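Local coordinates for putative membrane protein (Yersinia pestis CO92, PDB 5TF3), which is of unknown function, a compact, mainly alpha-helical member of the DUF1198 family, presumed to be associated with the membrane, at residues T94-A97 and L98-A102; R116-L120 and H121-E125; E74-R77 and N78-I81; T36-F39 and I40-T43; D107-E110 and L111-R115. All blocks are in the same frame, centred on the assembly; numbering follows the deposited sequence.

Contact 1 (T94-A97 and L98-A102); sequences TDAA and LFYFA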
# COMPACT_ATOMS: atom_id res chain seq x y z
N THR A 94 0.32 -3.48 -7.76
CA THR A 94 -1.01 -4.07 -7.85
C THR A 94 -0.93 -5.59 -7.97
O THR A 94 -1.83 -6.29 -7.49
CB THR A 94 -1.78 -3.47 -9.03
OG1 THR A 94 -0.92 -3.40 -10.18
CG2 THR A 94 -2.28 -2.05 -8.67
N ASP A 95 0.13 -6.11 -8.58
CA ASP A 95 0.29 -7.56 -8.61
C ASP A 95 0.49 -8.11 -7.20
O ASP A 95 -0.08 -9.14 -6.85
CB ASP A 95 1.45 -7.94 -9.52
CG ASP A 95 1.09 -7.85 -11.01
OD1 ASP A 95 -0.11 -7.87 -11.37
OD2 ASP A 95 2.01 -7.76 -11.84
N ALA A 96 1.29 -7.41 -6.38
CA ALA A 96 1.46 -7.79 -4.98
C ALA A 96 0.14 -7.70 -4.22
O ALA A 96 -0.13 -8.51 -3.33
CB ALA A 96 2.50 -6.88 -4.31
N ALA A 97 -0.68 -6.71 -4.55
CA ALA A 97 -2.01 -6.65 -3.97
C ALA A 97 -2.83 -7.89 -4.31
O ALA A 97 -3.56 -8.41 -3.45
CB ALA A 97 -2.73 -5.39 -4.45
N LEU A 98 -2.73 -8.37 -5.55
CA LEU A 98 -3.55 -9.50 -5.98
C LEU A 98 -3.20 -10.77 -5.23
O LEU A 98 -4.03 -11.69 -5.13
CB LEU A 98 -3.41 -9.73 -7.48
CG LEU A 98 -4.19 -8.71 -8.31
CD1 LEU A 98 -4.05 -8.96 -9.80
CD2 LEU A 98 -5.65 -8.71 -7.89
N PHE A 99 -1.98 -10.88 -4.71
CA PHE A 99 -1.71 -12.02 -3.86
C PHE A 99 -2.18 -11.78 -2.43
O PHE A 99 -2.95 -12.58 -1.88
CB PHE A 99 -0.23 -12.36 -3.82
CG PHE A 99 0.09 -13.30 -2.69
CD1 PHE A 99 -0.35 -14.62 -2.73
CD2 PHE A 99 0.74 -12.86 -1.56
CE1 PHE A 99 -0.07 -15.51 -1.71
CE2 PHE A 99 1.02 -13.74 -0.52
CZ PHE A 99 0.60 -15.06 -0.59
N TYR A 100 -1.69 -10.71 -1.80
CA TYR A 100 -1.89 -10.56 -0.35
C TYR A 100 -3.36 -10.48 0.01
O TYR A 100 -3.77 -10.93 1.09
CB TYR A 100 -1.13 -9.35 0.17
CG TYR A 100 0.37 -9.55 0.27
CD1 TYR A 100 0.91 -10.57 1.05
CD2 TYR A 100 1.25 -8.72 -0.41
CE1 TYR A 100 2.29 -10.76 1.14
CE2 TYR A 100 2.62 -8.89 -0.32
CZ TYR A 100 3.14 -9.91 0.45
OH TYR A 100 4.50 -10.07 0.53
N PHE A 101 -4.19 -9.95 -0.91
CA PHE A 101 -5.63 -9.86 -0.70
C PHE A 101 -6.41 -10.87 -1.54
O PHE A 101 -7.57 -10.65 -1.88
CB PHE A 101 -6.10 -8.43 -0.97
CG PHE A 101 -5.36 -7.39 -0.16
CD1 PHE A 101 -5.55 -7.32 1.22
CD2 PHE A 101 -4.46 -6.52 -0.76
CE1 PHE A 101 -4.86 -6.38 1.98
CE2 PHE A 101 -3.77 -5.58 -0.01
CZ PHE A 101 -3.97 -5.51 1.36
N ALA A 102 -5.79 -12.02 -1.83
CA ALA A 102 -6.41 -13.01 -2.72
C ALA A 102 -7.77 -13.47 -2.21
O ALA A 102 -8.70 -13.67 -3.00
CB ALA A 102 -5.47 -14.20 -2.88
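In the C-terminal turn of helix 91-100, the Y100 ring leans back over the turn that carries A96, its CD2 3.2 Å from A96 O, which approaches the ring obliquely. One face of this ring bears F99 CD2, 3.5 Å above the plane and shifted toward the rim, while Y100 CE1 lies in turn at the edge of the F99 ring, in its plane. The F101 ring, too, has a carbonyl oxygen beside it at an oblique slant, that of A97. These rings crowd the place where the ladder of bonds from residue i+4 to residue i runs out. Y100 N donates to A96 O almost dead straight (178°), and F101 N to A97 O at 3.0 Å. Just before them the ladder is slack: F99 N has only two weak bonds, to D95 O and A96 O, so its hydrogen is shared. F101 then leaves helical geometry and ends the helix. A small residue suits the buried position of A97, which packs against I60 of helix 48-65, and the short side chain of A96 lets the Y100 ring lie near A96 O. Y100 reaches out to meet F39 of helix 33-45 edge-to-face. On L98, chi1 of -76° swings CG beside the backbone nitrogen and back along the helix, and CG comes to rest 3.5 Å from T94 O.

Contact 2 (R116-L120 and H121-E125); sequences RHYNL and HFNPE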
# COMPACT_ATOMS: atom_id res chain seq x y z
N ARG A 116 -4.26 2.67 -13.86
CA ARG A 116 -4.09 3.49 -15.05
C ARG A 116 -4.78 4.85 -14.88
O ARG A 116 -4.19 5.89 -15.20
CB ARG A 116 -4.64 2.76 -16.28
CG ARG A 116 -4.22 3.42 -17.62
CD ARG A 116 -4.78 2.63 -18.80
NE ARG A 116 -6.23 2.74 -18.81
CZ ARG A 116 -6.90 3.76 -19.32
NH1 ARG A 116 -6.25 4.79 -19.87
NH2 ARG A 116 -8.23 3.76 -19.26
N HIS A 117 -6.02 4.85 -14.40
CA HIS A 117 -6.72 6.12 -14.21
C HIS A 117 -6.10 6.94 -13.09
O HIS A 117 -6.08 8.17 -13.16
CB HIS A 117 -8.20 5.87 -13.95
CG HIS A 117 -8.98 5.50 -15.18
ND1 HIS A 117 -9.24 4.20 -15.53
CD2 HIS A 117 -9.53 6.28 -16.15
CE1 HIS A 117 -9.93 4.18 -16.66
NE2 HIS A 117 -10.12 5.43 -17.05
N TYR A 118 -5.57 6.28 -12.05
CA TYR A 118 -4.94 7.00 -10.95
C TYR A 118 -3.72 7.76 -11.43
O TYR A 118 -3.56 8.95 -11.14
CB TYR A 118 -4.56 6.03 -9.82
CG TYR A 118 -3.54 6.64 -8.89
CD1 TYR A 118 -3.90 7.67 -8.02
CD2 TYR A 118 -2.22 6.20 -8.90
CE1 TYR A 118 -2.96 8.27 -7.19
CE2 TYR A 118 -1.28 6.77 -8.06
CZ TYR A 118 -1.65 7.80 -7.21
OH TYR A 118 -0.73 8.38 -6.39
N ASN A 119 -2.83 7.10 -12.17
CA ASN A 119 -1.63 7.78 -12.65
C ASN A 119 -1.99 8.89 -13.63
O ASN A 119 -1.43 9.99 -13.56
CB ASN A 119 -0.67 6.76 -13.28
CG ASN A 119 0.02 5.90 -12.25
OD1 ASN A 119 0.46 6.39 -11.20
ND2 ASN A 119 0.10 4.60 -12.52
N LEU A 120 -2.94 8.63 -14.51
CA LEU A 120 -3.36 9.63 -15.48
C LEU A 120 -3.97 10.86 -14.80
O LEU A 120 -3.66 12.00 -15.17
CB LEU A 120 -4.36 9.00 -16.45
CG LEU A 120 -5.00 9.94 -17.46
CD1 LEU A 120 -3.92 10.47 -18.40
CD2 LEU A 120 -6.11 9.23 -18.23
N HIS A 121 -4.84 10.64 -13.82
CA HIS A 121 -5.60 11.73 -13.19
C HIS A 121 -4.73 12.55 -12.25
O HIS A 121 -4.85 13.78 -12.20
CB HIS A 121 -6.81 11.16 -12.44
CG HIS A 121 -7.74 12.20 -11.89
ND1 HIS A 121 -8.78 12.74 -12.62
CD2 HIS A 121 -7.82 12.77 -10.66
CE1 HIS A 121 -9.44 13.62 -11.87
NE2 HIS A 121 -8.88 13.64 -10.68
N PHE A 122 -3.84 11.90 -11.49
CA PHE A 122 -3.15 12.56 -10.39
C PHE A 122 -1.68 12.84 -10.62
O PHE A 122 -1.12 13.68 -9.92
CB PHE A 122 -3.26 11.73 -9.11
CG PHE A 122 -4.61 11.76 -8.48
CD1 PHE A 122 -4.93 12.75 -7.56
CD2 PHE A 122 -5.55 10.77 -8.77
CE1 PHE A 122 -6.17 12.77 -6.96
CE2 PHE A 122 -6.79 10.79 -8.18
CZ PHE A 122 -7.10 11.78 -7.26
N ASN A 123 -1.01 12.13 -11.52
CA ASN A 123 0.43 12.38 -11.57
C ASN A 123 0.75 13.16 -12.84
O ASN A 123 0.68 12.60 -13.94
CB ASN A 123 1.21 11.07 -11.51
CG ASN A 123 1.07 10.39 -10.15
OD1 ASN A 123 1.23 11.03 -9.12
ND2 ASN A 123 0.75 9.11 -10.15
N PRO A 124 1.06 14.46 -12.73
CA PRO A 124 1.07 15.32 -13.92
C PRO A 124 2.13 14.88 -14.92
O PRO A 124 3.22 14.43 -14.55
CB PRO A 124 1.37 16.71 -13.34
CG PRO A 124 1.96 16.47 -11.98
CD PRO A 124 1.36 15.19 -11.49
N GLU A 125 1.80 15.03 -16.21
CA GLU A 125 2.52 14.41 -17.32
C GLU A 125 3.97 14.87 -17.48
O GLU A 125 4.81 14.04 -17.86
CB GLU A 125 1.74 14.61 -18.62
CG GLU A 125 0.98 15.93 -18.74
CD GLU A 125 -0.50 15.73 -19.00
OE1 GLU A 125 -1.31 15.89 -18.05
OE2 GLU A 125 -0.87 15.41 -20.16
O HOH W 1 -1.28 12.70 -16.09
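Y118 and F122, one helical turn apart, make the tight part of this contact: Y118 CD1 lies 3.6 Å from F122 CD2. Their side chains cross at about a right angle, with the ring planes 34° apart, neither stacked nor edge-to-face. Y118 O sits in the plane of the F122 ring at its edge, and H121 CD2 lies above one face of that ring, toward the rim. Beside the tyrosine, N123 ND2 donates a weak, bent bond to N119 OD1 (2.9 Å, 124°). Asparagine suits both places because each amide has a second end to spend: N119 ND2 reaches L89 O, and N123 OD1 accepts from R77 NE. N123 is also where helical geometry stops, although its N still donates to N119 O. The other side is looser and wet. L120 and H121 are exposed there, and one water bridges the end of the helix by donating to L120 O (2.6 Å) and to N123 O (2.9 Å). E125 beyond is poorly ordered. The contact thus closes helix 108-122 with its aromatic side laid on V73 and R77 of helix 70-82, while Y118 also meets the ring of F59 from helix 48-65 and bonds to P87 O through its hydroxyl.

Contact 3 (E74-R77 and N78-I81); sequences ELWR and NTLI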
# COMPACT_ATOMS: atom_id res chain seq x y z
N GLU A 74 -6.69 11.33 -3.10
CA GLU A 74 -5.81 12.48 -2.92
C GLU A 74 -5.19 12.48 -1.53
O GLU A 74 -4.00 12.76 -1.36
CB GLU A 74 -6.59 13.77 -3.17
CG GLU A 74 -5.77 15.03 -2.94
CD GLU A 74 -6.47 16.28 -3.43
OE1 GLU A 74 -7.30 16.19 -4.37
OE2 GLU A 74 -6.20 17.36 -2.87
N LEU A 75 -6.00 12.15 -0.52
CA LEU A 75 -5.52 12.02 0.85
C LEU A 75 -4.33 11.06 0.94
O LEU A 75 -3.28 11.40 1.50
CB LEU A 75 -6.68 11.54 1.73
CG LEU A 75 -6.55 11.49 3.23
CD1 LEU A 75 -7.96 11.56 3.83
CD2 LEU A 75 -5.82 10.23 3.68
N TRP A 76 -4.50 9.83 0.43
CA TRP A 76 -3.45 8.82 0.55
C TRP A 76 -2.26 9.10 -0.35
O TRP A 76 -1.12 8.80 0.01
CB TRP A 76 -4.04 7.42 0.30
CG TRP A 76 -4.82 7.01 1.51
CD1 TRP A 76 -6.17 7.13 1.71
CD2 TRP A 76 -4.27 6.48 2.72
NE1 TRP A 76 -6.50 6.67 2.98
CE2 TRP A 76 -5.35 6.28 3.61
CE3 TRP A 76 -2.98 6.16 3.13
CZ2 TRP A 76 -5.17 5.76 4.89
CZ3 TRP A 76 -2.80 5.64 4.41
CH2 TRP A 76 -3.88 5.44 5.27
N ARG A 77 -2.50 9.71 -1.51
CA ARG A 77 -1.39 10.11 -2.38
C ARG A 77 -0.49 11.13 -1.67
O ARG A 77 0.75 11.06 -1.77
CB ARG A 77 -1.94 10.68 -3.70
CG ARG A 77 -0.86 11.20 -4.63
CD ARG A 77 -1.42 11.77 -5.97
NE ARG A 77 -0.34 12.18 -6.86
CZ ARG A 77 0.19 13.40 -6.89
NH1 ARG A 77 -0.30 14.36 -6.11
NH2 ARG A 77 1.18 13.66 -7.72
N ASN A 78 -1.09 12.08 -0.97
CA ASN A 78 -0.30 13.07 -0.26
C ASN A 78 0.46 12.44 0.89
O ASN A 78 1.54 12.93 1.26
CB ASN A 78 -1.19 14.21 0.26
CG ASN A 78 -1.69 15.11 -0.86
OD1 ASN A 78 -1.10 15.15 -1.95
ND2 ASN A 78 -2.76 15.86 -0.60
N THR A 79 -0.07 11.35 1.47
CA THR A 79 0.65 10.63 2.51
C THR A 79 1.93 9.99 1.95
O THR A 79 2.99 10.08 2.57
CB THR A 79 -0.28 9.59 3.17
OG1 THR A 79 -1.45 10.25 3.65
CG2 THR A 79 0.37 8.90 4.37
N LEU A 80 1.85 9.39 0.75
CA LEU A 80 3.07 8.91 0.10
C LEU A 80 4.04 10.05 -0.13
O LEU A 80 5.23 9.94 0.19
CB LEU A 80 2.74 8.25 -1.24
CG LEU A 80 1.98 6.94 -1.24
CD1 LEU A 80 1.82 6.47 -2.70
CD2 LEU A 80 2.73 5.93 -0.42
N ILE A 81 3.55 11.17 -0.67
CA ILE A 81 4.43 12.28 -1.01
C ILE A 81 5.10 12.83 0.24
O ILE A 81 6.31 13.12 0.24
CB ILE A 81 3.64 13.36 -1.77
CG1 ILE A 81 3.29 12.88 -3.18
CG2 ILE A 81 4.44 14.65 -1.85
CD1 ILE A 81 2.38 13.84 -3.95
O HOH W 2 -2.50 14.43 -4.35
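R77 and I81, one turn apart in helix 70-82, meet where the flat end of the arginine passes over an isoleucine methyl. The arginine starts with CB 3.2 Å from the next amide nitrogen, N78 N. With chi1 at 176°, CG points away from its own backbone nitrogen, and the chain then runs fully extended as far as NE. At the tip the guanidinium turns one face to I81 CD1, which lies 3.4 Å above its plane, offset toward the rim and nearest to NH1. The rest of the group is held by its edges. NE is engaged by the residue that follows helix 108-122 and NH2 donates to H131 O, while NH1 gives a bond to a water at 2.8 Å; the same water donates to N78 OD1 at 2.9 Å. With a partner for each nitrogen the group's rotation is largely fixed. Arginine is apt for such a buried place, since its flat faces tolerate carbon while its rim demands acceptors. N78, meanwhile, runs side by side with E74, their amide and carboxylate planes 71° apart.

T79 anchors the other flank: its OG1 and its N both donate to L75 O, at 3.0 and 3.2 Å from that oxygen, from opposite faces of the carbonyl plane, so this threonine hydroxyl is satisfied within the helix. W76 and L80 both lean on F59 of helix 48-65, W76 also stacking on H62, while the loops supply I19 against W76 and T79, and I85 against L80; helix 108-122 lies along the E74 and R77 side.

Contact 4 (T36-F39 and I40-T43); sequences TQMF and IRST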
# COMPACT_ATOMS: atom_id res chain seq x y z
N THR A 36 -0.75 -12.94 5.60
CA THR A 36 -0.31 -12.04 6.67
C THR A 36 1.07 -12.43 7.16
O THR A 36 1.95 -11.58 7.31
CB THR A 36 -1.32 -12.05 7.83
OG1 THR A 36 -2.63 -11.80 7.33
CG2 THR A 36 -0.96 -10.98 8.87
N GLN A 37 1.28 -13.73 7.42
CA GLN A 37 2.57 -14.20 7.93
C GLN A 37 3.70 -13.87 6.97
O GLN A 37 4.77 -13.41 7.39
CB GLN A 37 2.51 -15.71 8.19
CG GLN A 37 1.60 -16.11 9.33
CD GLN A 37 1.37 -17.63 9.38
OE1 GLN A 37 2.18 -18.41 8.86
NE2 GLN A 37 0.26 -18.04 9.98
N MSE A 38 3.48 -14.09 5.67
CA MSE A 38 4.46 -13.76 4.65
C MSE A 38 4.73 -12.26 4.61
O MSE A 38 5.89 -11.83 4.51
CB MSE A 38 3.97 -14.27 3.28
CG MSE A 38 3.71 -15.79 3.25
SE MSE A 38 2.62 -16.47 1.74
CE MSE A 38 3.88 -16.15 0.29
N PHE A 39 3.67 -11.45 4.69
CA PHE A 39 3.84 -10.00 4.64
C PHE A 39 4.61 -9.50 5.85
O PHE A 39 5.52 -8.68 5.72
CB PHE A 39 2.48 -9.31 4.54
CG PHE A 39 2.56 -7.81 4.58
CD1 PHE A 39 2.92 -7.09 3.45
CD2 PHE A 39 2.29 -7.12 5.75
CE1 PHE A 39 3.00 -5.71 3.48
CE2 PHE A 39 2.37 -5.72 5.79
CZ PHE A 39 2.72 -5.02 4.65
N ILE A 40 4.24 -9.99 7.03
CA ILE A 40 4.91 -9.59 8.27
C ILE A 40 6.38 -9.98 8.23
O ILE A 40 7.25 -9.20 8.63
CB ILE A 40 4.20 -10.24 9.48
CG1 ILE A 40 2.85 -9.57 9.73
CG2 ILE A 40 5.10 -10.23 10.69
CD1 ILE A 40 2.84 -8.11 9.56
N ARG A 41 6.67 -11.20 7.78
CA ARG A 41 8.05 -11.66 7.77
C ARG A 41 8.89 -10.85 6.79
O ARG A 41 10.04 -10.53 7.08
CB ARG A 41 8.14 -13.15 7.44
CG ARG A 41 9.58 -13.65 7.48
CD ARG A 41 9.69 -15.15 7.34
NE ARG A 41 8.97 -15.59 6.15
CZ ARG A 41 7.93 -16.42 6.17
NH1 ARG A 41 7.50 -16.94 7.32
NH2 ARG A 41 7.34 -16.73 5.03
N SER A 42 8.33 -10.51 5.63
CA SER A 42 9.12 -9.76 4.67
C SER A 42 9.31 -8.31 5.12
O SER A 42 10.34 -7.70 4.83
CB SER A 42 8.50 -9.83 3.27
OG SER A 42 7.61 -8.75 3.03
N THR A 43 8.35 -7.76 5.86
CA THR A 43 8.45 -6.37 6.27
C THR A 43 9.32 -6.20 7.51
O THR A 43 9.98 -5.16 7.66
CB THR A 43 7.06 -5.79 6.53
OG1 THR A 43 6.26 -5.93 5.34
CG2 THR A 43 7.15 -4.32 6.86
O HOH W 3 8.06 -14.06 3.40
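F39 O is gripped twice by T43, whose OG1 donates at 2.9 Å and whose backbone N at 3.0 Å from that oxygen, the two arriving from opposite faces of the carbonyl plane. The neighbouring rung is also strong: I40 N gives T36 O a 2.8 Å bond at 168°, nearly in line with the C=O bond. Threonine suits position 43 because, with chi1 at -57°, its OG1 swings back beside the backbone nitrogen and so toward the carbonyl one turn earlier. T43 OG1 also lies 3.6 Å above the plane of the F39 ring, over its centre. Its proton is already spent on F39 O, so the ring is packed against the hydroxyl without being its acceptor. T36 OG1 is satisfied in the same fashion, by G32 O.

Further out the contact turns apolar. The T36 and I40 side chains run side by side, with CG2 of the threonine 4.2 Å from CG1 of the isoleucine, and I40 CD1 touches F39 CD2 at 4.0 Å. On the solvent side, R41 bends at chi3 so that one guanidinium face looks back over Q37 O and M38 CA, and a water weakly links R41 NH2 to M38 O. F39 faces inward to helices 2-17, 22-29 and 48-65. The chemistry suggests that a buried hydroxyl probably costs helix 33-45 little, since T43 finds its acceptor in its own helix and can enter the core beside F39.

Contact 5 (D107-E110 and L111-R115); sequences DAFE and LAQFR
F109 and Q113 sit one turn apart on the outer side of helix 108-122, the glutamine chain lying over the phenyl ring. Q113 CG makes a CH-pi contact with one face, 4.0 Å from the centroid of the F109 ring and 24° off its normal. Past CG the chain bends (chi2 -73°), which brings Q113 NE2 above the CZ end of the ring and just past it, 3.3 Å from F109 CZ. The amide plane stands 68° from that of the ring, so the two flat groups do not stack. Glutamine fits an exposed site of this kind: its methylenes shelter an aromatic face while OE1 accepts from R116 NE. At the start of the helix D107 is the N-cap. Its OD1 takes E110 N at 3.2 Å, in a nearly straight bond that meets the carboxylate from above its plane, and F109 N more weakly. Aspartate is well suited here, as its charge would probably also stabilise the positive end of the helix dipole. On the inner side, A108 and L111 lean on L98 of helix 91-100, and L111 and F114 meet F64 of helix 48-65.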
# COMPACT_ATOMS: atom_id res chain seq x y z
N ASP A 107 -10.92 -7.87 -8.43
CA ASP A 107 -11.09 -7.88 -9.87
C ASP A 107 -9.81 -7.33 -10.50
O ASP A 107 -9.53 -6.13 -10.41
CB ASP A 107 -12.32 -7.07 -10.26
CG ASP A 107 -12.62 -7.12 -11.73
OD1 ASP A 107 -11.67 -7.32 -12.52
OD2 ASP A 107 -13.79 -6.93 -12.09
N ALA A 108 -9.05 -8.21 -11.15
CA ALA A 108 -7.74 -7.81 -11.67
C ALA A 108 -7.86 -6.76 -12.78
O ALA A 108 -6.97 -5.92 -12.93
CB ALA A 108 -6.97 -9.03 -12.19
N PHE A 109 -8.94 -6.81 -13.56
CA PHE A 109 -9.14 -5.80 -14.60
C PHE A 109 -9.43 -4.45 -13.96
O PHE A 109 -8.80 -3.44 -14.30
CB PHE A 109 -10.27 -6.23 -15.52
CG PHE A 109 -10.58 -5.24 -16.61
CD1 PHE A 109 -9.87 -5.27 -17.80
CD2 PHE A 109 -11.57 -4.30 -16.45
CE1 PHE A 109 -10.16 -4.36 -18.82
CE2 PHE A 109 -11.87 -3.39 -17.46
CZ PHE A 109 -11.16 -3.42 -18.66
N GLU A 110 -10.37 -4.43 -13.01
CA GLU A 110 -10.71 -3.17 -12.34
C GLU A 110 -9.51 -2.59 -11.59
O GLU A 110 -9.33 -1.37 -11.54
CB GLU A 110 -11.89 -3.38 -11.40
CG GLU A 110 -13.24 -3.34 -12.11
CD GLU A 110 -13.50 -2.01 -12.84
OE1 GLU A 110 -13.48 -0.94 -12.19
OE2 GLU A 110 -13.73 -2.05 -14.06
N LEU A 111 -8.68 -3.46 -11.01
CA LEU A 111 -7.50 -2.96 -10.31
C LEU A 111 -6.49 -2.35 -11.28
O LEU A 111 -5.85 -1.35 -10.96
CB LEU A 111 -6.84 -4.09 -9.51
CG LEU A 111 -5.57 -3.76 -8.72
CD1 LEU A 111 -5.79 -2.61 -7.75
CD2 LEU A 111 -5.11 -5.00 -7.97
N ALA A 112 -6.32 -2.97 -12.44
CA ALA A 112 -5.46 -2.41 -13.47
C ALA A 112 -6.00 -1.09 -13.99
O ALA A 112 -5.22 -0.15 -14.24
CB ALA A 112 -5.30 -3.40 -14.63
N GLN A 113 -7.31 -0.99 -14.21
CA GLN A 113 -7.88 0.28 -14.66
C GLN A 113 -7.80 1.33 -13.55
O GLN A 113 -7.65 2.52 -13.84
CB GLN A 113 -9.33 0.11 -15.12
CG GLN A 113 -9.51 -0.77 -16.38
CD GLN A 113 -9.05 -0.08 -17.63
OE1 GLN A 113 -8.54 1.03 -17.59
NE2 GLN A 113 -9.24 -0.74 -18.78
N PHE A 114 -7.89 0.91 -12.28
CA PHE A 114 -7.70 1.88 -11.20
C PHE A 114 -6.30 2.49 -11.26
O PHE A 114 -6.14 3.71 -11.16
CB PHE A 114 -7.95 1.21 -9.84
CG PHE A 114 -7.50 2.04 -8.67
CD1 PHE A 114 -8.31 3.06 -8.16
CD2 PHE A 114 -6.25 1.83 -8.10
CE1 PHE A 114 -7.88 3.86 -7.08
CE2 PHE A 114 -5.82 2.63 -7.02
CZ PHE A 114 -6.63 3.63 -6.51
N ARG A 115 -5.28 1.64 -11.43
CA ARG A 115 -3.91 2.15 -11.50
C ARG A 115 -3.73 3.07 -12.70
O ARG A 115 -3.10 4.13 -12.60
CB ARG A 115 -2.91 1.00 -11.55
CG ARG A 115 -1.50 1.43 -11.97
CD ARG A 115 -0.41 0.46 -11.50
NE ARG A 115 0.19 -0.32 -12.58
CZ ARG A 115 1.05 0.16 -13.48
NH1 ARG A 115 1.54 -0.64 -14.42
NH2 ARG A 115 1.44 1.42 -13.44

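Overall arrangement
Along the chain the order is contact 4, contact 3, contact 1, contact 5, contact 2, each a local stretch of one helix and all inside the DUF1198 range. Contacts 5 and 2 share helix 108-122, at its start and its end, with centres about 14 Å apart. Tertiary touches join the rest: contact 1 on helix 91-100 meets contact 4 (centres about 13 Å) and contact 5 (about 11 Å), while contact 3 on helix 70-82 meets contact 2 (about 13 Å). Contacts 2 and 4 lie farthest apart, about 30 Å between centres, on opposite sides of the chain's centre. Helix 91-100 thus links helix 33-45 to helix 108-122 within one all-helical fold.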